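Local atomic coordinates of alginate biosynthesis protein AlgX (Pseudomonas aeruginosa, PDB entry 4KNC), a protein that takes part in the O-acetylation of the exopolysaccharide alginate and protects the polymer from degradation as it crosses the periplasm. Residues S354-V366 and P424-A436. Residues are numbered along the deposited sequence; the frame is centred on the assembly and turned at random.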
loop_
_atom_site.group_PDB
_atom_site.type_symbol
_atom_site.label_atom_id
_atom_site.label_comp_id
_atom_site.label_asym_id
_atom_site.label_seq_id
_atom_site.Cartn_x
_atom_site.Cartn_y
_atom_site.Cartn_z
ATOM N N SER A 354 -4.725 -2.727 25.865
ATOM C CA SER A 354 -5.411 -3.962 25.554
ATOM C C SER A 354 -6.859 -3.683 25.184
ATOM O O SER A 354 -7.726 -4.488 25.490
ATOM C CB SER A 354 -5.342 -4.934 26.736
ATOM O OG SER A 354 -6.204 -4.544 27.791
ATOM N N TYR A 355 -7.118 -2.543 24.535
ATOM C CA TYR A 355 -8.464 -2.205 24.048
ATOM C C TYR A 355 -8.489 -1.623 22.629
ATOM O O TYR A 355 -7.475 -1.122 22.140
ATOM C CB TYR A 355 -9.219 -1.307 25.044
ATOM C CG TYR A 355 -10.141 -2.080 25.982
ATOM C CD1 TYR A 355 -9.649 -2.697 27.129
ATOM C CD2 TYR A 355 -11.501 -2.199 25.709
ATOM C CE1 TYR A 355 -10.492 -3.405 27.983
ATOM C CE2 TYR A 355 -12.346 -2.905 26.551
ATOM C CZ TYR A 355 -11.840 -3.502 27.686
ATOM O OH TYR A 355 -12.691 -4.197 28.516
ATOM N N VAL A 356 -9.657 -1.693 21.981
ATOM C CA VAL A 356 -9.780 -1.324 20.568
ATOM C C VAL A 356 -11.029 -0.470 20.255
ATOM O O VAL A 356 -12.096 -0.659 20.848
ATOM C CB VAL A 356 -9.714 -2.596 19.671
ATOM C CG1 VAL A 356 -10.293 -2.354 18.280
ATOM C CG2 VAL A 356 -8.276 -3.098 19.577
ATOM N N ALA A 357 -10.877 0.482 19.335
ATOM C CA ALA A 357 -11.967 1.357 18.906
ATOM C C ALA A 357 -12.452 1.048 17.484
ATOM O O ALA A 357 -11.649 0.760 16.586
ATOM C CB ALA A 357 -11.536 2.814 18.998
ATOM N N ASP A 358 -13.769 1.136 17.299
ATOM C CA ASP A 358 -14.438 0.829 16.041
ATOM C C ASP A 358 -15.454 1.928 15.756
ATOM O O ASP A 358 -16.361 2.156 16.552
ATOM C CB ASP A 358 -15.159 -0.523 16.152
ATOM C CG ASP A 358 -15.518 -1.115 14.795
ATOM O OD1 ASP A 358 -15.779 -0.340 13.847
ATOM O OD2 ASP A 358 -15.533 -2.359 14.676
ATOM N N VAL A 359 -15.321 2.595 14.616
ATOM C CA VAL A 359 -16.029 3.859 14.392
ATOM C C VAL A 359 -16.588 4.018 12.974
ATOM O O VAL A 359 -15.865 3.862 12.002
ATOM C CB VAL A 359 -15.075 5.050 14.649
ATOM C CG1 VAL A 359 -15.743 6.364 14.296
ATOM C CG2 VAL A 359 -14.592 5.052 16.088
ATOM N N THR A 360 -17.864 4.377 12.852
ATOM C CA THR A 360 -18.500 4.463 11.543
ATOM C C THR A 360 -19.304 5.740 11.284
ATOM O O THR A 360 -20.349 5.967 11.899
ATOM C CB THR A 360 -19.417 3.259 11.305
ATOM O OG1 THR A 360 -18.649 2.050 11.386
ATOM C CG2 THR A 360 -20.073 3.363 9.934
ATOM N N TYR A 361 -18.810 6.563 10.361
ATOM C CA TYR A 361 -19.547 7.729 9.863
ATOM C C TYR A 361 -20.833 7.334 9.141
ATOM O O TYR A 361 -20.911 6.267 8.530
ATOM C CB TYR A 361 -18.697 8.525 8.876
ATOM C CG TYR A 361 -17.634 9.393 9.496
ATOM C CD1 TYR A 361 -17.963 10.391 10.403
ATOM C CD2 TYR A 361 -16.299 9.234 9.150
ATOM C CE1 TYR A 361 -16.991 11.195 10.961
ATOM C CE2 TYR A 361 -15.319 10.030 9.703
ATOM C CZ TYR A 361 -15.669 11.010 10.604
ATOM O OH TYR A 361 -14.686 11.806 11.151
ATOM N N SER A 362 -21.835 8.205 9.189
ATOM C CA SER A 362 -23.066 7.961 8.448
ATOM C C SER A 362 -22.856 8.175 6.947
ATOM O O SER A 362 -23.565 7.599 6.128
ATOM C CB SER A 362 -24.216 8.827 8.981
ATOM O OG SER A 362 -23.866 10.198 9.025
ATOM N N ASP A 363 -21.864 8.991 6.598
ATOM C CA ASP A 363 -21.552 9.296 5.205
ATOM C C ASP A 363 -20.182 8.723 4.820
ATOM O O ASP A 363 -19.143 9.196 5.298
ATOM C CB ASP A 363 -21.572 10.813 4.997
ATOM C CG ASP A 363 -21.492 11.217 3.534
ATOM O OD1 ASP A 363 -21.124 10.375 2.687
ATOM O OD2 ASP A 363 -21.795 12.398 3.239
ATOM N N PRO A 364 -20.179 7.714 3.931
ATOM C CA PRO A 364 -18.970 6.990 3.510
ATOM C C PRO A 364 -17.966 7.872 2.781
ATOM O O PRO A 364 -16.868 7.407 2.473
ATOM C CB PRO A 364 -19.509 5.931 2.540
ATOM C CG PRO A 364 -20.963 5.810 2.859
ATOM C CD PRO A 364 -21.390 7.185 3.283
ATOM N N SER A 365 -18.329 9.121 2.506
ATOM C CA SER A 365 -17.440 10.022 1.780
ATOM C C SER A 365 -16.600 10.861 2.736
ATOM O O SER A 365 -15.907 11.789 2.315
ATOM C CB SER A 365 -18.231 10.932 0.834
ATOM O OG SER A 365 -19.041 11.841 1.564
ATOM N N VAL A 366 -16.670 10.542 4.025
ATOM C CA VAL A 366 -15.856 11.254 5.002
ATOM C C VAL A 366 -14.539 10.519 5.246
ATOM O O VAL A 366 -14.486 9.529 5.985
ATOM C CB VAL A 366 -16.596 11.466 6.333
ATOM C CG1 VAL A 366 -15.749 12.335 7.248
ATOM C CG2 VAL A 366 -17.952 12.115 6.084
ATOM N N PRO A 424 -20.618 17.077 5.759
ATOM C CA PRO A 424 -21.974 16.963 5.208
ATOM C C PRO A 424 -23.025 17.261 6.275
ATOM O O PRO A 424 -22.811 16.929 7.440
ATOM C CB PRO A 424 -22.059 15.488 4.795
ATOM C CG PRO A 424 -20.652 15.086 4.549
ATOM C CD PRO A 424 -19.830 15.851 5.543
ATOM N N GLN A 425 -24.136 17.880 5.892
ATOM C CA GLN A 425 -25.175 18.209 6.863
ATOM C C GLN A 425 -25.923 16.953 7.293
ATOM O O GLN A 425 -26.153 16.044 6.488
ATOM C CB GLN A 425 -26.142 19.270 6.319
ATOM C CG GLN A 425 -27.054 18.795 5.200
ATOM C CD GLN A 425 -27.741 19.944 4.485
ATOM O OE1 GLN A 425 -27.344 21.102 4.623
ATOM N NE2 GLN A 425 -28.776 19.628 3.715
ATOM N N GLY A 426 -26.281 16.902 8.571
ATOM C CA GLY A 426 -26.965 15.752 9.130
ATOM C C GLY A 426 -26.013 14.666 9.593
ATOM O O GLY A 426 -26.423 13.764 10.324
ATOM N N LEU A 427 -24.749 14.764 9.176
ATOM C CA LEU A 427 -23.735 13.729 9.423
ATOM C C LEU A 427 -23.661 13.268 10.873
ATOM O O LEU A 427 -23.489 14.077 11.789
ATOM C CB LEU A 427 -22.345 14.195 8.974
ATOM C CG LEU A 427 -21.197 13.186 9.153
ATOM C CD1 LEU A 427 -21.407 11.982 8.268
ATOM C CD2 LEU A 427 -19.836 13.804 8.865
ATOM N N GLU A 428 -23.792 11.961 11.067
ATOM C CA GLU A 428 -23.684 11.365 12.391
ATOM C C GLU A 428 -22.492 10.424 12.445
ATOM O O GLU A 428 -21.808 10.211 11.443
ATOM C CB GLU A 428 -24.946 10.581 12.738
ATOM C CG GLU A 428 -26.208 11.407 12.785
ATOM C CD GLU A 428 -27.396 10.593 13.254
ATOM O OE1 GLU A 428 -27.367 9.351 13.106
ATOM O OE2 GLU A 428 -28.355 11.193 13.784
ATOM N N VAL A 429 -22.255 9.854 13.623
ATOM C CA VAL A 429 -21.177 8.889 13.798
ATOM C C VAL A 429 -21.529 7.868 14.871
ATOM O O VAL A 429 -22.208 8.187 15.861
ATOM C CB VAL A 429 -19.824 9.585 14.109
ATOM C CG1 VAL A 429 -19.843 10.224 15.492
ATOM C CG2 VAL A 429 -18.672 8.603 13.979
ATOM N N GLN A 430 -21.083 6.634 14.650
ATOM C CA GLN A 430 -21.326 5.526 15.566
ATOM C C GLN A 430 -20.003 4.981 16.099
ATOM O O GLN A 430 -19.183 4.483 15.337
ATOM C CB GLN A 430 -22.102 4.419 14.840
ATOM C CG GLN A 430 -21.885 3.002 15.378
ATOM C CD GLN A 430 -22.481 2.792 16.755
ATOM O OE1 GLN A 430 -23.522 3.358 17.084
ATOM N NE2 GLN A 430 -21.824 1.972 17.568
ATOM N N ALA A 431 -19.787 5.063 17.405
ATOM C CA ALA A 431 -18.530 4.554 17.954
ATOM C C ALA A 431 -18.714 3.462 19.002
ATOM O O ALA A 431 -19.706 3.433 19.730
ATOM C CB ALA A 431 -17.689 5.689 18.505
ATOM N N SER A 432 -17.734 2.572 19.075
ATOM C CA SER A 432 -17.784 1.437 19.979
ATOM C C SER A 432 -16.385 1.027 20.408
ATOM O O SER A 432 -15.425 1.161 19.650
ATOM C CB SER A 432 -18.499 0.261 19.315
ATOM O OG SER A 432 -19.864 0.575 19.096
ATOM N N ILE A 433 -16.285 0.523 21.630
ATOM C CA ILE A 433 -15.008 0.147 22.218
ATOM C C ILE A 433 -15.116 -1.289 22.694
ATOM O O ILE A 433 -16.055 -1.640 23.407
ATOM C CB ILE A 433 -14.683 1.042 23.436
ATOM C CG1 ILE A 433 -14.266 2.435 22.970
ATOM C CG2 ILE A 433 -13.570 0.443 24.277
ATOM C CD1 ILE A 433 -12.924 2.459 22.322
ATOM N N CYS A 434 -14.155 -2.119 22.306
ATOM C CA CYS A 434 -14.219 -3.536 22.633
ATOM C C CYS A 434 -12.900 -4.111 23.125
ATOM O O CYS A 434 -11.807 -3.572 22.870
ATOM C CB CYS A 434 -14.707 -4.356 21.432
ATOM S SG CYS A 434 -13.644 -4.229 19.967
ATOM N N GLN A 435 -13.034 -5.222 23.838
ATOM C CA GLN A 435 -11.900 -6.017 24.243
ATOM C C GLN A 435 -11.159 -6.545 23.010
ATOM O O GLN A 435 -11.757 -6.769 21.960
ATOM C CB GLN A 435 -12.331 -7.161 25.165
ATOM C CG GLN A 435 -11.179 -7.803 25.909
ATOM C CD GLN A 435 -11.583 -8.296 27.277
ATOM O OE1 GLN A 435 -12.769 -8.386 27.590
ATOM N NE2 GLN A 435 -10.597 -8.612 28.108
ATOM N N ALA A 436 -9.847 -6.707 23.148
ATOM C CA ALA A 436 -9.002 -7.235 22.087
ATOM C C ALA A 436 -8.565 -8.653 22.437
ATOM O O ALA A 436 -8.332 -8.960 23.607
ATOM C CB ALA A 436 -7.790 -6.340 21.896
#
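Ser362 OG accepts the backbone N-H of Glu428 at 2.7 Å in a nearly straight bond (165°), while Ser362 N donates to Glu428 O. Chi1 of 53° sets the hydroxyl between the serine's own N and C, turned to the opposite chain, where it takes the acceptor role that carbonyls play farther along. Behind this junction the strands 355-361 and 428-435 run antiparallel, and paired N-H and C=O groups join Thr360 to Gln430, Asp358 to Ser432 and Val356 to Cys434. One face of the sheet is apolar: Val359 CG1 lies 3.7 Å from Val429 CG2, Val359 CG2 rests on the methyl of Ala431, and Ala357 CB meets Ile433 CD1 at 3.6 Å. Ala431 and Ile433 also touch strand 338-343 of the second sheet. The other face is mixed: Asp358, Thr360, Gln430 and Ser432 give way to Val356 and Cys434 toward one end; Asp358 forms a salt bridge with Arg396, and Gln430 and Ser432 bind Ser329. At that end the Tyr355 ring receives Gln435 CA over a face, 4.2 Å from its centroid, a CH-pi contact. At the other, Leu427 CD2 and Val366 CG2 meet tip to tip at 3.8 Å, and Val366 CG1 sits over a face of the Tyr361 ring. Asp363 OD1 accepts Ser365 N, which makes an Asx turn, and also Ser365 OG, both from one side of the carboxylate plane. In these central strands of a four-stranded sheet in the carbohydrate-binding module, main-chain bonds set the register, apolar side chains pack toward the second sheet, and the Cys434-Cys321 disulfide ties down the mixed reverse face.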